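Local coordinates for transcriptional regulator, Crp/Fnr family (Eubacterium rectale ATCC 33656, PDB 3DV8), which probably regulates transcription by binding DNA, as other Crp/Fnr-type proteins do, through a helix-turn-helix domain joined to a cyclic nucleotide-binding-type domain, at residues 5-10 with 73-78; 34-39 with 94-99; 55-60 with 67-72; 164-169 with 205-210. All coordinates share one frame; numbering follows the deposited sequence.

Overall arrangement
Contacts 2 and 3 hold the same antiparallel sheet, where strands 94-97 and 55-60 are neighbours. Their centres lie about 9 Å apart, and a salt bridge joins them. Contact 3 is buried, near the middle of the chain, and touches the second subunit. Contacts 1, 2 and 4 are partly buried. Contacts 2 and 3 are backbone ladders with a bulge. Contact 1 is apolar packing with no hydrogen bond between its segments, and ties the start of the chain to the second sheet of the cyclic nucleotide-binding-type domain. Contact 4 stands apart in the helix-turn-helix domain, its centre about 21 Å from the chain's. It adds a salt bridge and a water to its strand pairing.

Contact 1: 5-10 with 73-78; sequences ENYFPL and FDMDMC
Tyr7 and Met75 mark the nearest approach of the two backbones, with their CA atoms 5.5 Å apart. Residues 5-10 have no regular structure. Residues 73-76 form a type II beta turn, closed by the bond from Asp76 N to Phe73 O, and lead into strand 77-78. No hydrogen bond joins the segments, so the contact between them is packing. Tyr7 CD2 meets Met75 CG at 3.3 Å, and the Met75 selenium stands oblique to the ring. Met77, also a selenomethionine, makes a Met-aromatic contact at the edge of Phe8, with Met77 SE 3.7 Å from Phe8 CE1 and close to the ring plane. A bend at its last torsion (chi3 -75°) carries Met77 CE to Pro9 CD, 3.4 Å away. Leu10 CB lies over one face of the Phe8 ring. Leu49 of strand 46-50 touches Tyr7, Phe8 and Met77. Tyr124 of helix 119-145 packs on Pro9 and Met77, so the start of the chain is fastened between this helix and the strand pair 46-50 and 77-78.

Contact 2: 34-39 with 94-99; sequences GTIIHN and TIEAEK
Ile37 and His38 both face Ile95, a classic beta bulge that shifts the antiparallel register by one residue. Ile95 O takes two backbone donors here, Ile37 N at 2.9 Å and His38 N at 3.2 Å. Ile95 N returns a bond to His38 O. Beyond the bulge, Ala97 N donates to Thr35 O, and Gly34 N gives Ala97 O a nearly straight bond of 2.7 Å. The Ile95 side chain divides between two neighbours. Ile95 CG2 lies 4.0 Å from Ile37 CD1. A chi1 of -49° sets CG1 beside the backbone N, and Ile95 CD1 then ends 3.9 Å from His38 CB. An alanine in place of Ile95 lacks CG2 and CD1, and would probably leave a gap beside Ile37 and His38. On the other face of the sheet, Ile36 CG2 packs on Thr94 CG2 at 3.6 Å. Glu96 stands on that face too, and Glu96 OE1 has a weak hydrogen bond with Tyr58 OH. The chain turns a corner at Ile37, where strand 27-31 of the other sheet touches it. A bulged edge strand that follows a corner between two antiparallel sheets is consistent with the beta-roll of cyclic nucleotide-binding domains, of the cupin clan.

Contact 3: 55-60 with 67-72; sequences LRTYIL and ITLYRL
Thr57 CB sits over one face of the Tyr70 ring, 3.7 Å from its centroid, in a CH-pi contact. Leu72 CG lies at the edge of the same ring. The Arg56 guanidinium has the Tyr58 ring on one face, with Arg56 NH1 above the ring centre. At the guanidinium edge Arg56 NE donates to Thr68 OG1 at 2.9 Å, and NH2 adds a weak bond to the same oxygen. Arg56 CG is turned anti to the backbone N (chi1 -177°), and the bend at chi2 brings NE to Thr68. His178 ND1 also bonds that hydroxyl, while Glu66 forms a salt bridge with Arg56 NH1. The strands run antiparallel at 150°. Leu69 and Tyr70 both face Thr57, a classic beta bulge. Thr57 O accepts Leu69 N at 2.9 Å and, weakly, Tyr70 N at 3.5 Å. Further along, Ile59 CG1 lies beside Ile67 CG2 at 3.8 Å. Arg71 NE forms a salt bridge with Glu98. Strand 94-97 flanks strand 55-60 in the sheet. Helix 119-145 packs on Ile67, Tyr70 and Leu72, helix 172-179 reaches Arg56 and Arg71, and Met137, Ile140 and Met144 of the second subunit meet Leu69, Ile59 and Ile67.

Contact 4: 164-169 with 205-210; sequences GTNELK and KITILD
Leu168 and Ile206 form the antiparallel hydrogen-bonded pair at the centre of the contact. Leu168 N donates to Ile206 O at 2.8 Å, and Ile206 N donates back to Leu168 O at 2.9 Å. Ile208 N adds a bond to Asn166 O. One side chain extends this backbone pairing: Asn166 ND2 gives Ile208 O a bond of 3.0 Å, nearly straight at 170°, in both the amide plane and the carbonyl plane. A chi1 of 68° sets Asn166 CG between the backbone N and the carbonyl carbon, and from there ND2 meets Ile208 O. The ionic contact is a salt bridge of 3.2 Å between Glu167 OE1 and Lys205 NZ, weak as a hydrogen bond. The two side chains cross obliquely, with Glu167 CG 3.7 Å from Lys205 CD. A water donates to Glu167 OE1 at 2.7 Å and also bonds Thr207 OG1. A leucine in place of Glu167 would probably leave the Lys205 charge without this mate and the bridging water without this acceptor. Leu168 and Ile206 point to the other face of the sheet. Leu168 and Ile208 touch helix 148-163, and Ile206 meets Val199 and Leu201 of strand 199-202. The small sheet is consistent with the wing of a winged helix-turn-helix domain. Its chemistry is two-sided, with Leu168 and Ile206 on one face and charge, hydroxyl and water on the face of Glu167 and Thr207.

Contact 1: 5-10 with 73-78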
loop_
_atom_site.group_PDB
_atom_site.type_symbol
_atom_site.label_atom_id
_atom_site.label_comp_id
_atom_site.label_asym_id
_atom_site.label_seq_id
_atom_site.Cartn_x
_atom_site.Cartn_y
_atom_site.Cartn_z
ATOM N N GLU A 5 -27.191 4.585 -9.211
ATOM C CA GLU A 5 -27.451 5.650 -10.236
ATOM C C GLU A 5 -27.158 7.070 -9.709
ATOM O O GLU A 5 -26.558 7.888 -10.417
ATOM C CB GLU A 5 -28.882 5.513 -10.776
ATOM C CG GLU A 5 -29.074 4.238 -11.644
ATOM C CD GLU A 5 -30.527 3.914 -11.992
ATOM O OE1 GLU A 5 -31.414 4.061 -11.119
ATOM O OE2 GLU A 5 -30.779 3.468 -13.132
ATOM N N ASN A 6 -27.590 7.350 -8.480
ATOM C CA ASN A 6 -27.287 8.615 -7.783
ATOM C C ASN A 6 -25.917 8.536 -7.075
ATOM O O ASN A 6 -25.181 9.519 -7.011
ATOM C CB ASN A 6 -28.357 8.942 -6.730
ATOM C CG ASN A 6 -29.743 9.128 -7.323
ATOM O OD1 ASN A 6 -30.219 10.249 -7.442
ATOM N ND2 ASN A 6 -30.388 8.035 -7.707
ATOM N N TYR A 7 -25.589 7.334 -6.591
ATOM C CA TYR A 7 -24.391 7.009 -5.786
ATOM C C TYR A 7 -23.133 6.640 -6.601
ATOM O O TYR A 7 -22.058 6.439 -6.024
ATOM C CB TYR A 7 -24.730 5.810 -4.857
ATOM C CG TYR A 7 -25.804 6.074 -3.795
ATOM C CD1 TYR A 7 -27.159 6.313 -4.135
ATOM C CD2 TYR A 7 -25.476 6.035 -2.436
ATOM C CE1 TYR A 7 -28.126 6.548 -3.151
ATOM C CE2 TYR A 7 -26.442 6.266 -1.446
ATOM C CZ TYR A 7 -27.756 6.518 -1.809
ATOM O OH TYR A 7 -28.681 6.732 -0.819
ATOM N N PHE A 8 -23.282 6.549 -7.924
ATOM C CA PHE A 8 -22.226 6.149 -8.857
ATOM C C PHE A 8 -21.847 7.407 -9.672
ATOM O O PHE A 8 -22.580 7.774 -10.604
ATOM C CB PHE A 8 -22.790 5.007 -9.721
ATOM C CG PHE A 8 -21.797 4.362 -10.656
ATOM C CD1 PHE A 8 -20.639 3.760 -10.164
ATOM C CD2 PHE A 8 -22.067 4.271 -12.021
ATOM C CE1 PHE A 8 -19.729 3.130 -11.033
ATOM C CE2 PHE A 8 -21.174 3.642 -12.896
ATOM C CZ PHE A 8 -20.001 3.064 -12.399
ATOM N N PRO A 9 -20.718 8.081 -9.320
ATOM C CA PRO A 9 -20.323 9.342 -9.992
ATOM C C PRO A 9 -19.842 9.193 -11.446
ATOM O O PRO A 9 -19.863 10.169 -12.199
ATOM C CB PRO A 9 -19.208 9.888 -9.088
ATOM C CG PRO A 9 -18.596 8.697 -8.511
ATOM C CD PRO A 9 -19.699 7.678 -8.331
ATOM N N LEU A 10 -19.418 7.985 -11.817
ATOM C CA LEU A 10 -19.022 7.649 -13.195
ATOM C C LEU A 10 -20.222 7.586 -14.181
ATOM O O LEU A 10 -20.015 7.647 -15.392
ATOM C CB LEU A 10 -18.284 6.302 -13.177
ATOM C CG LEU A 10 -17.661 5.702 -14.433
ATOM C CD1 LEU A 10 -16.624 6.639 -15.060
ATOM C CD2 LEU A 10 -17.045 4.359 -14.046
ATOM N N PHE A 73 -17.681 3.178 3.587
ATOM C CA PHE A 73 -18.966 3.653 4.160
ATOM C C PHE A 73 -19.992 3.911 3.042
ATOM O O PHE A 73 -19.762 3.505 1.900
ATOM C CB PHE A 73 -18.699 4.923 4.978
ATOM C CG PHE A 73 -17.715 4.724 6.083
ATOM C CD1 PHE A 73 -18.131 4.190 7.308
ATOM C CD2 PHE A 73 -16.372 5.059 5.906
ATOM C CE1 PHE A 73 -17.222 3.999 8.355
ATOM C CE2 PHE A 73 -15.442 4.877 6.946
ATOM C CZ PHE A 73 -15.866 4.348 8.177
ATOM N N ASP A 74 -21.121 4.554 3.371
ATOM C CA ASP A 74 -22.170 4.917 2.388
ATOM C C ASP A 74 -21.533 5.697 1.234
ATOM O O ASP A 74 -20.708 6.565 1.486
ATOM C CB ASP A 74 -23.285 5.788 3.018
ATOM C CG ASP A 74 -24.011 5.105 4.189
ATOM O OD1 ASP A 74 -23.529 4.076 4.705
ATOM O OD2 ASP A 74 -25.072 5.601 4.611
HETATM N N MSE A 75 -21.886 5.336 -0.003
HETATM C CA MSE A 75 -21.385 5.952 -1.266
HETATM C C MSE A 75 -19.988 5.555 -1.762
HETATM O O MSE A 75 -19.651 5.881 -2.898
HETATM C CB MSE A 75 -21.544 7.480 -1.284
HETATM C CG MSE A 75 -22.976 7.914 -1.295
HETATM SE SE MSE A 75 -23.132 9.755 -0.870
HETATM C CE MSE A 75 -22.724 9.651 1.146
ATOM N N ASP A 76 -19.189 4.861 -0.948
ATOM C CA ASP A 76 -17.884 4.354 -1.394
ATOM C C ASP A 76 -18.070 3.222 -2.401
ATOM O O ASP A 76 -19.158 2.652 -2.523
ATOM C CB ASP A 76 -17.019 3.834 -0.219
ATOM C CG ASP A 76 -16.272 4.933 0.515
ATOM O OD1 ASP A 76 -15.693 5.817 -0.153
ATOM O OD2 ASP A 76 -16.192 4.871 1.763
HETATM N N MSE A 77 -16.999 2.938 -3.140
HETATM C CA MSE A 77 -16.938 1.810 -4.060
HETATM C C MSE A 77 -15.821 0.879 -3.681
HETATM O O MSE A 77 -14.730 1.318 -3.363
HETATM C CB MSE A 77 -16.757 2.246 -5.503
HETATM C CG MSE A 77 -17.973 2.020 -6.366
HETATM SE SE MSE A 77 -17.799 3.150 -7.895
HETATM C CE MSE A 77 -18.279 4.901 -6.932
ATOM N N CYS A 78 -16.114 -0.413 -3.744
ATOM C CA CYS A 78 -15.147 -1.451 -3.464
ATOM C C CYS A 78 -14.606 -1.929 -4.805
ATOM O O CYS A 78 -15.383 -2.357 -5.656
ATOM C CB CYS A 78 -15.817 -2.597 -2.725
ATOM S SG CYS A 78 -14.677 -3.873 -2.266
#

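Contact 2: 34-39 with 94-99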
loop_
_atom_site.group_PDB
_atom_site.type_symbol
_atom_site.label_atom_id
_atom_site.label_comp_id
_atom_site.label_asym_id
_atom_site.label_seq_id
_atom_site.Cartn_x
_atom_site.Cartn_y
_atom_site.Cartn_z
ATOM N N GLY A 34 -21.098 -9.126 9.995
ATOM C CA GLY A 34 -20.312 -10.329 10.231
ATOM C C GLY A 34 -20.160 -11.212 8.999
ATOM O O GLY A 34 -19.410 -12.198 9.059
ATOM N N THR A 35 -20.855 -10.889 7.895
ATOM C CA THR A 35 -20.744 -11.667 6.658
ATOM C C THR A 35 -19.479 -11.248 5.906
ATOM O O THR A 35 -19.236 -10.050 5.702
ATOM C CB THR A 35 -21.935 -11.452 5.689
ATOM O OG1 THR A 35 -23.178 -11.677 6.360
ATOM C CG2 THR A 35 -21.836 -12.380 4.475
ATOM N N ILE A 36 -18.693 -12.245 5.498
ATOM C CA ILE A 36 -17.521 -12.055 4.646
ATOM C C ILE A 36 -18.117 -12.055 3.217
ATOM O O ILE A 36 -18.781 -13.011 2.830
ATOM C CB ILE A 36 -16.465 -13.180 4.865
ATOM C CG1 ILE A 36 -16.002 -13.168 6.334
ATOM C CG2 ILE A 36 -15.284 -13.021 3.903
ATOM C CD1 ILE A 36 -14.899 -14.164 6.691
ATOM N N ILE A 37 -17.942 -10.951 2.489
ATOM C CA ILE A 37 -18.450 -10.787 1.110
ATOM C C ILE A 37 -17.377 -11.086 0.055
ATOM O O ILE A 37 -17.704 -11.409 -1.087
ATOM C CB ILE A 37 -19.142 -9.396 0.902
ATOM C CG1 ILE A 37 -18.152 -8.233 0.913
ATOM C CG2 ILE A 37 -20.241 -9.190 1.968
ATOM C CD1 ILE A 37 -18.810 -6.881 1.122
ATOM N N HIS A 38 -16.106 -10.940 0.436
ATOM C CA HIS A 38 -14.956 -11.305 -0.394
ATOM C C HIS A 38 -13.867 -11.938 0.500
ATOM O O HIS A 38 -13.547 -11.389 1.560
ATOM C CB HIS A 38 -14.414 -10.094 -1.125
ATOM C CG HIS A 38 -13.282 -10.425 -2.038
ATOM N ND1 HIS A 38 -11.976 -10.109 -1.745
ATOM C CD2 HIS A 38 -13.255 -11.107 -3.207
ATOM C CE1 HIS A 38 -11.197 -10.550 -2.713
ATOM N NE2 HIS A 38 -11.945 -11.164 -3.609
ATOM N N ASN A 39 -13.320 -13.079 0.071
ATOM C CA ASN A 39 -12.321 -13.829 0.841
ATOM C C ASN A 39 -11.157 -14.235 -0.055
ATOM O O ASN A 39 -11.027 -15.395 -0.435
ATOM C CB ASN A 39 -12.999 -15.046 1.514
ATOM C CG ASN A 39 -12.089 -15.788 2.503
ATOM O OD1 ASN A 39 -11.216 -15.200 3.151
ATOM N ND2 ASN A 39 -12.322 -17.086 2.642
ATOM N N THR A 94 -9.499 -9.706 2.692
ATOM C CA THR A 94 -10.807 -10.173 3.140
ATOM C C THR A 94 -11.666 -8.920 3.375
ATOM O O THR A 94 -11.209 -7.960 4.004
ATOM C CB THR A 94 -10.704 -11.077 4.385
ATOM O OG1 THR A 94 -9.907 -12.220 4.051
ATOM C CG2 THR A 94 -12.089 -11.557 4.853
ATOM N N ILE A 95 -12.885 -8.927 2.825
ATOM C CA ILE A 95 -13.838 -7.817 2.959
ATOM C C ILE A 95 -15.086 -8.376 3.638
ATOM O O ILE A 95 -15.616 -9.415 3.202
ATOM C CB ILE A 95 -14.217 -7.169 1.605
ATOM C CG1 ILE A 95 -12.957 -6.845 0.771
ATOM C CG2 ILE A 95 -15.024 -5.899 1.849
ATOM C CD1 ILE A 95 -13.242 -6.428 -0.651
ATOM N N GLU A 96 -15.531 -7.707 4.706
ATOM C CA GLU A 96 -16.720 -8.126 5.453
ATOM C C GLU A 96 -17.569 -6.939 5.907
ATOM O O GLU A 96 -17.052 -5.825 6.042
ATOM C CB GLU A 96 -16.302 -8.972 6.662
ATOM C CG GLU A 96 -15.578 -8.193 7.766
ATOM C CD GLU A 96 -15.111 -9.050 8.929
ATOM O OE1 GLU A 96 -15.011 -10.288 8.795
ATOM O OE2 GLU A 96 -14.824 -8.460 9.987
ATOM N N ALA A 97 -18.852 -7.203 6.175
ATOM C CA ALA A 97 -19.802 -6.182 6.646
ATOM C C ALA A 97 -19.674 -5.970 8.162
ATOM O O ALA A 97 -19.904 -6.903 8.938
ATOM C CB ALA A 97 -21.250 -6.588 6.293
ATOM N N GLU A 98 -19.303 -4.759 8.576
ATOM C CA GLU A 98 -19.245 -4.392 10.013
ATOM C C GLU A 98 -20.602 -4.008 10.597
ATOM O O GLU A 98 -20.780 -4.050 11.815
ATOM C CB GLU A 98 -18.253 -3.266 10.273
ATOM C CG GLU A 98 -16.844 -3.718 10.240
ATOM C CD GLU A 98 -15.909 -2.623 10.666
ATOM O OE1 GLU A 98 -15.909 -1.541 10.023
ATOM O OE2 GLU A 98 -15.168 -2.868 11.638
ATOM N N LYS A 99 -21.500 -3.542 9.736
ATOM C CA LYS A 99 -22.896 -3.261 10.065
ATOM C C LYS A 99 -23.694 -3.848 8.916
ATOM O O LYS A 99 -23.095 -4.216 7.886
ATOM C CB LYS A 99 -23.128 -1.761 10.174
ATOM C CG LYS A 99 -22.362 -1.112 11.329
ATOM C CD LYS A 99 -22.704 0.368 11.432
ATOM C CE LYS A 99 -22.145 0.994 12.693
ATOM N NZ LYS A 99 -20.687 1.061 12.660
#

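Contact 3: 55-60 with 67-72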
loop_
_atom_site.group_PDB
_atom_site.type_symbol
_atom_site.label_atom_id
_atom_site.label_comp_id
_atom_site.label_asym_id
_atom_site.label_seq_id
_atom_site.Cartn_x
_atom_site.Cartn_y
_atom_site.Cartn_z
ATOM N N LEU A 55 -18.302 -1.511 5.438
ATOM C CA LEU A 55 -17.473 -2.663 5.063
ATOM C C LEU A 55 -16.063 -2.463 5.596
ATOM O O LEU A 55 -15.595 -1.325 5.760
ATOM C CB LEU A 55 -17.423 -2.861 3.545
ATOM C CG LEU A 55 -18.747 -3.095 2.806
ATOM C CD1 LEU A 55 -18.472 -3.272 1.304
ATOM C CD2 LEU A 55 -19.521 -4.302 3.369
ATOM N N ARG A 56 -15.392 -3.580 5.846
ATOM C CA ARG A 56 -14.052 -3.594 6.390
ATOM C C ARG A 56 -13.127 -4.493 5.554
ATOM O O ARG A 56 -13.340 -5.714 5.504
ATOM C CB ARG A 56 -14.146 -4.134 7.806
ATOM C CG ARG A 56 -12.844 -4.166 8.582
ATOM C CD ARG A 56 -12.755 -5.404 9.443
ATOM N NE ARG A 56 -11.421 -5.547 10.022
ATOM C CZ ARG A 56 -10.951 -6.641 10.612
ATOM N NH1 ARG A 56 -11.664 -7.757 10.655
ATOM N NH2 ARG A 56 -9.717 -6.622 11.104
ATOM N N THR A 57 -12.110 -3.884 4.920
ATOM C CA THR A 57 -11.093 -4.607 4.155
ATOM C C THR A 57 -9.920 -4.863 5.095
ATOM O O THR A 57 -9.405 -3.940 5.698
ATOM C CB THR A 57 -10.645 -3.842 2.920
ATOM O OG1 THR A 57 -11.778 -3.680 2.068
ATOM C CG2 THR A 57 -9.543 -4.606 2.156
ATOM N N TYR A 58 -9.533 -6.129 5.230
ATOM C CA TYR A 58 -8.433 -6.532 6.100
ATOM C C TYR A 58 -7.639 -7.711 5.538
ATOM O O TYR A 58 -8.027 -8.335 4.529
ATOM C CB TYR A 58 -8.966 -6.853 7.504
ATOM C CG TYR A 58 -9.893 -8.062 7.643
ATOM C CD1 TYR A 58 -11.219 -8.025 7.173
ATOM C CD2 TYR A 58 -9.470 -9.218 8.317
ATOM C CE1 TYR A 58 -12.087 -9.128 7.331
ATOM C CE2 TYR A 58 -10.321 -10.321 8.475
ATOM C CZ TYR A 58 -11.630 -10.269 7.985
ATOM O OH TYR A 58 -12.455 -11.356 8.146
ATOM N N ILE A 59 -6.509 -7.981 6.187
ATOM C CA ILE A 59 -5.645 -9.093 5.823
ATOM C C ILE A 59 -5.466 -9.980 7.044
ATOM O O ILE A 59 -5.526 -9.503 8.170
ATOM C CB ILE A 59 -4.305 -8.627 5.187
ATOM C CG1 ILE A 59 -3.469 -7.749 6.138
ATOM C CG2 ILE A 59 -4.601 -7.894 3.879
ATOM C CD1 ILE A 59 -2.106 -7.376 5.580
ATOM N N LEU A 60 -5.272 -11.269 6.788
ATOM C CA LEU A 60 -5.110 -12.296 7.805
ATOM C C LEU A 60 -3.751 -12.961 7.651
ATOM O O LEU A 60 -3.369 -13.317 6.535
ATOM C CB LEU A 60 -6.211 -13.366 7.650
ATOM C CG LEU A 60 -7.535 -13.201 8.400
ATOM C CD1 LEU A 60 -8.643 -13.972 7.708
ATOM C CD2 LEU A 60 -7.383 -13.659 9.853
ATOM N N ILE A 67 -5.189 -7.157 10.622
ATOM C CA ILE A 67 -5.051 -5.683 10.647
ATOM C C ILE A 67 -5.969 -5.097 9.551
ATOM O O ILE A 67 -5.960 -5.585 8.425
ATOM C CB ILE A 67 -3.572 -5.173 10.539
ATOM C CG1 ILE A 67 -3.505 -3.650 10.763
ATOM C CG2 ILE A 67 -2.931 -5.544 9.214
ATOM C CD1 ILE A 67 -2.085 -3.074 10.831
ATOM N N THR A 68 -6.771 -4.084 9.900
ATOM C CA THR A 68 -7.668 -3.401 8.951
ATOM C C THR A 68 -6.857 -2.490 8.018
ATOM O O THR A 68 -6.076 -1.660 8.487
ATOM C CB THR A 68 -8.729 -2.518 9.680
ATOM O OG1 THR A 68 -9.531 -3.345 10.531
ATOM C CG2 THR A 68 -9.640 -1.769 8.696
ATOM N N LEU A 69 -7.046 -2.658 6.711
ATOM C CA LEU A 69 -6.404 -1.811 5.719
ATOM C C LEU A 69 -7.178 -0.491 5.610
ATOM O O LEU A 69 -6.589 0.585 5.678
ATOM C CB LEU A 69 -6.306 -2.519 4.366
ATOM C CG LEU A 69 -5.511 -3.834 4.346
ATOM C CD1 LEU A 69 -5.426 -4.345 2.920
ATOM C CD2 LEU A 69 -4.109 -3.679 4.917
ATOM N N TYR A 70 -8.491 -0.584 5.446
ATOM C CA TYR A 70 -9.363 0.589 5.352
ATOM C C TYR A 70 -10.807 0.163 5.530
ATOM O O TYR A 70 -11.122 -1.035 5.505
ATOM C CB TYR A 70 -9.201 1.287 3.985
ATOM C CG TYR A 70 -9.427 0.368 2.800
ATOM C CD1 TYR A 70 -10.709 0.178 2.270
ATOM C CD2 TYR A 70 -8.353 -0.330 2.216
ATOM C CE1 TYR A 70 -10.930 -0.689 1.198
ATOM C CE2 TYR A 70 -8.553 -1.193 1.132
ATOM C CZ TYR A 70 -9.851 -1.375 0.632
ATOM O OH TYR A 70 -10.067 -2.216 -0.434
ATOM N N ARG A 71 -11.673 1.158 5.690
ATOM C CA ARG A 71 -13.116 0.965 5.791
ATOM C C ARG A 71 -13.820 1.706 4.650
ATOM O O ARG A 71 -13.362 2.765 4.201
ATOM C CB ARG A 71 -13.630 1.455 7.140
ATOM C CG ARG A 71 -13.368 0.498 8.293
ATOM C CD ARG A 71 -13.620 1.210 9.615
ATOM N NE ARG A 71 -13.924 0.338 10.752
ATOM C CZ ARG A 71 -13.994 0.744 12.025
ATOM N NH1 ARG A 71 -13.689 1.992 12.392
ATOM N NH2 ARG A 71 -14.320 -0.128 12.970
ATOM N N LEU A 72 -14.924 1.119 4.190
ATOM C CA LEU A 72 -15.787 1.690 3.160
ATOM C C LEU A 72 -17.147 1.975 3.822
ATOM O O LEU A 72 -17.678 1.120 4.540
ATOM C CB LEU A 72 -15.929 0.718 1.987
ATOM C CG LEU A 72 -14.651 0.277 1.259
ATOM C CD1 LEU A 72 -15.026 -0.735 0.198
ATOM C CD2 LEU A 72 -13.902 1.454 0.626
#

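Contact 4: 164-169 with 205-210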
loop_
_atom_site.group_PDB
_atom_site.type_symbol
_atom_site.label_atom_id
_atom_site.label_comp_id
_atom_site.label_asym_id
_atom_site.label_seq_id
_atom_site.Cartn_x
_atom_site.Cartn_y
_atom_site.Cartn_z
ATOM N N GLY A 164 -21.237 7.655 16.670
ATOM C CA GLY A 164 -21.894 8.856 17.190
ATOM C C GLY A 164 -22.184 8.737 18.677
ATOM O O GLY A 164 -23.238 9.158 19.139
ATOM N N THR A 165 -21.239 8.158 19.416
ATOM C CA THR A 165 -21.388 7.912 20.847
ATOM C C THR A 165 -20.020 7.643 21.489
ATOM O O THR A 165 -19.178 6.984 20.889
ATOM C CB THR A 165 -22.388 6.720 21.085
ATOM O OG1 THR A 165 -22.550 6.468 22.485
ATOM C CG2 THR A 165 -21.920 5.448 20.396
ATOM N N ASN A 166 -19.803 8.158 22.701
ATOM C CA ASN A 166 -18.552 7.903 23.468
ATOM C C ASN A 166 -18.540 6.529 24.199
ATOM O O ASN A 166 -17.632 6.246 24.966
ATOM C CB ASN A 166 -18.263 9.038 24.472
ATOM C CG ASN A 166 -19.274 9.096 25.613
ATOM O OD1 ASN A 166 -20.482 9.037 25.387
ATOM N ND2 ASN A 166 -18.784 9.214 26.836
ATOM N N GLU A 167 -19.526 5.684 23.907
ATOM C CA GLU A 167 -19.745 4.397 24.534
ATOM C C GLU A 167 -19.615 3.331 23.449
ATOM O O GLU A 167 -20.499 3.200 22.606
ATOM C CB GLU A 167 -21.152 4.462 25.153
ATOM C CG GLU A 167 -21.703 3.228 25.784
ATOM C CD GLU A 167 -22.850 3.570 26.724
ATOM O OE1 GLU A 167 -22.561 4.052 27.836
ATOM O OE2 GLU A 167 -24.030 3.353 26.364
ATOM N N LEU A 168 -18.475 2.635 23.430
ATOM C CA LEU A 168 -18.202 1.575 22.448
ATOM C C LEU A 168 -18.531 0.208 23.048
ATOM O O LEU A 168 -18.084 -0.091 24.167
ATOM C CB LEU A 168 -16.735 1.614 22.002
ATOM C CG LEU A 168 -16.251 2.907 21.328
ATOM C CD1 LEU A 168 -14.823 2.734 20.857
ATOM C CD2 LEU A 168 -17.150 3.348 20.149
ATOM N N LYS A 169 -19.316 -0.603 22.324
ATOM C CA LYS A 169 -19.692 -1.962 22.752
ATOM C C LYS A 169 -18.907 -2.973 21.895
ATOM O O LYS A 169 -19.478 -3.714 21.115
ATOM C CB LYS A 169 -21.216 -2.162 22.633
ATOM C CG LYS A 169 -22.072 -1.253 23.550
ATOM C CD LYS A 169 -23.463 -0.990 22.949
ATOM C CE LYS A 169 -24.300 -0.024 23.774
ATOM N NZ LYS A 169 -24.851 -0.661 24.998
ATOM N N LYS A 205 -18.025 -3.124 27.401
ATOM C CA LYS A 205 -18.098 -1.706 27.065
ATOM C C LYS A 205 -16.852 -0.908 27.465
ATOM O O LYS A 205 -16.306 -1.094 28.557
ATOM C CB LYS A 205 -19.332 -1.099 27.768
ATOM C CG LYS A 205 -19.610 0.384 27.500
ATOM C CD LYS A 205 -20.605 0.967 28.512
ATOM C CE LYS A 205 -21.998 0.461 28.304
ATOM N NZ LYS A 205 -22.952 1.189 29.182
ATOM N N ILE A 206 -16.442 -0.022 26.553
ATOM C CA ILE A 206 -15.369 0.950 26.757
ATOM C C ILE A 206 -16.058 2.317 26.615
ATOM O O ILE A 206 -16.671 2.591 25.581
ATOM C CB ILE A 206 -14.230 0.840 25.708
ATOM C CG1 ILE A 206 -13.757 -0.606 25.531
ATOM C CG2 ILE A 206 -13.047 1.741 26.107
ATOM C CD1 ILE A 206 -12.672 -0.753 24.463
ATOM N N THR A 207 -16.011 3.138 27.660
ATOM C CA THR A 207 -16.613 4.469 27.640
ATOM C C THR A 207 -15.477 5.472 27.601
ATOM O O THR A 207 -14.635 5.469 28.491
ATOM C CB THR A 207 -17.483 4.726 28.875
ATOM O OG1 THR A 207 -18.407 3.645 29.030
ATOM C CG2 THR A 207 -18.228 6.060 28.744
ATOM N N ILE A 208 -15.461 6.329 26.583
ATOM C CA ILE A 208 -14.423 7.353 26.436
ATOM C C ILE A 208 -14.769 8.458 27.432
ATOM O O ILE A 208 -15.860 9.031 27.363
ATOM C CB ILE A 208 -14.342 7.925 24.978
ATOM C CG1 ILE A 208 -14.251 6.803 23.921
ATOM C CG2 ILE A 208 -13.190 8.907 24.841
ATOM C CD1 ILE A 208 -13.261 5.719 24.212
ATOM N N LEU A 209 -13.858 8.712 28.375
ATOM C CA LEU A 209 -14.048 9.721 29.420
ATOM C C LEU A 209 -13.465 11.076 29.016
ATOM O O LEU A 209 -14.121 12.097 29.226
ATOM C CB LEU A 209 -13.463 9.252 30.759
ATOM C CG LEU A 209 -14.095 8.022 31.417
ATOM C CD1 LEU A 209 -13.324 7.682 32.673
ATOM C CD2 LEU A 209 -15.566 8.223 31.740
ATOM N N ASP A 210 -12.249 11.093 28.455
ATOM C CA ASP A 210 -11.607 12.344 28.015
ATOM C C ASP A 210 -11.209 12.253 26.532
ATOM O O ASP A 210 -10.119 11.779 26.169
ATOM C CB ASP A 210 -10.434 12.720 28.933
ATOM C CG ASP A 210 -10.102 14.218 28.888
ATOM O OD1 ASP A 210 -10.175 14.855 27.809
ATOM O OD2 ASP A 210 -9.766 14.767 29.956
HETATM O O HOH W 1 -20.816 4.479 29.802
#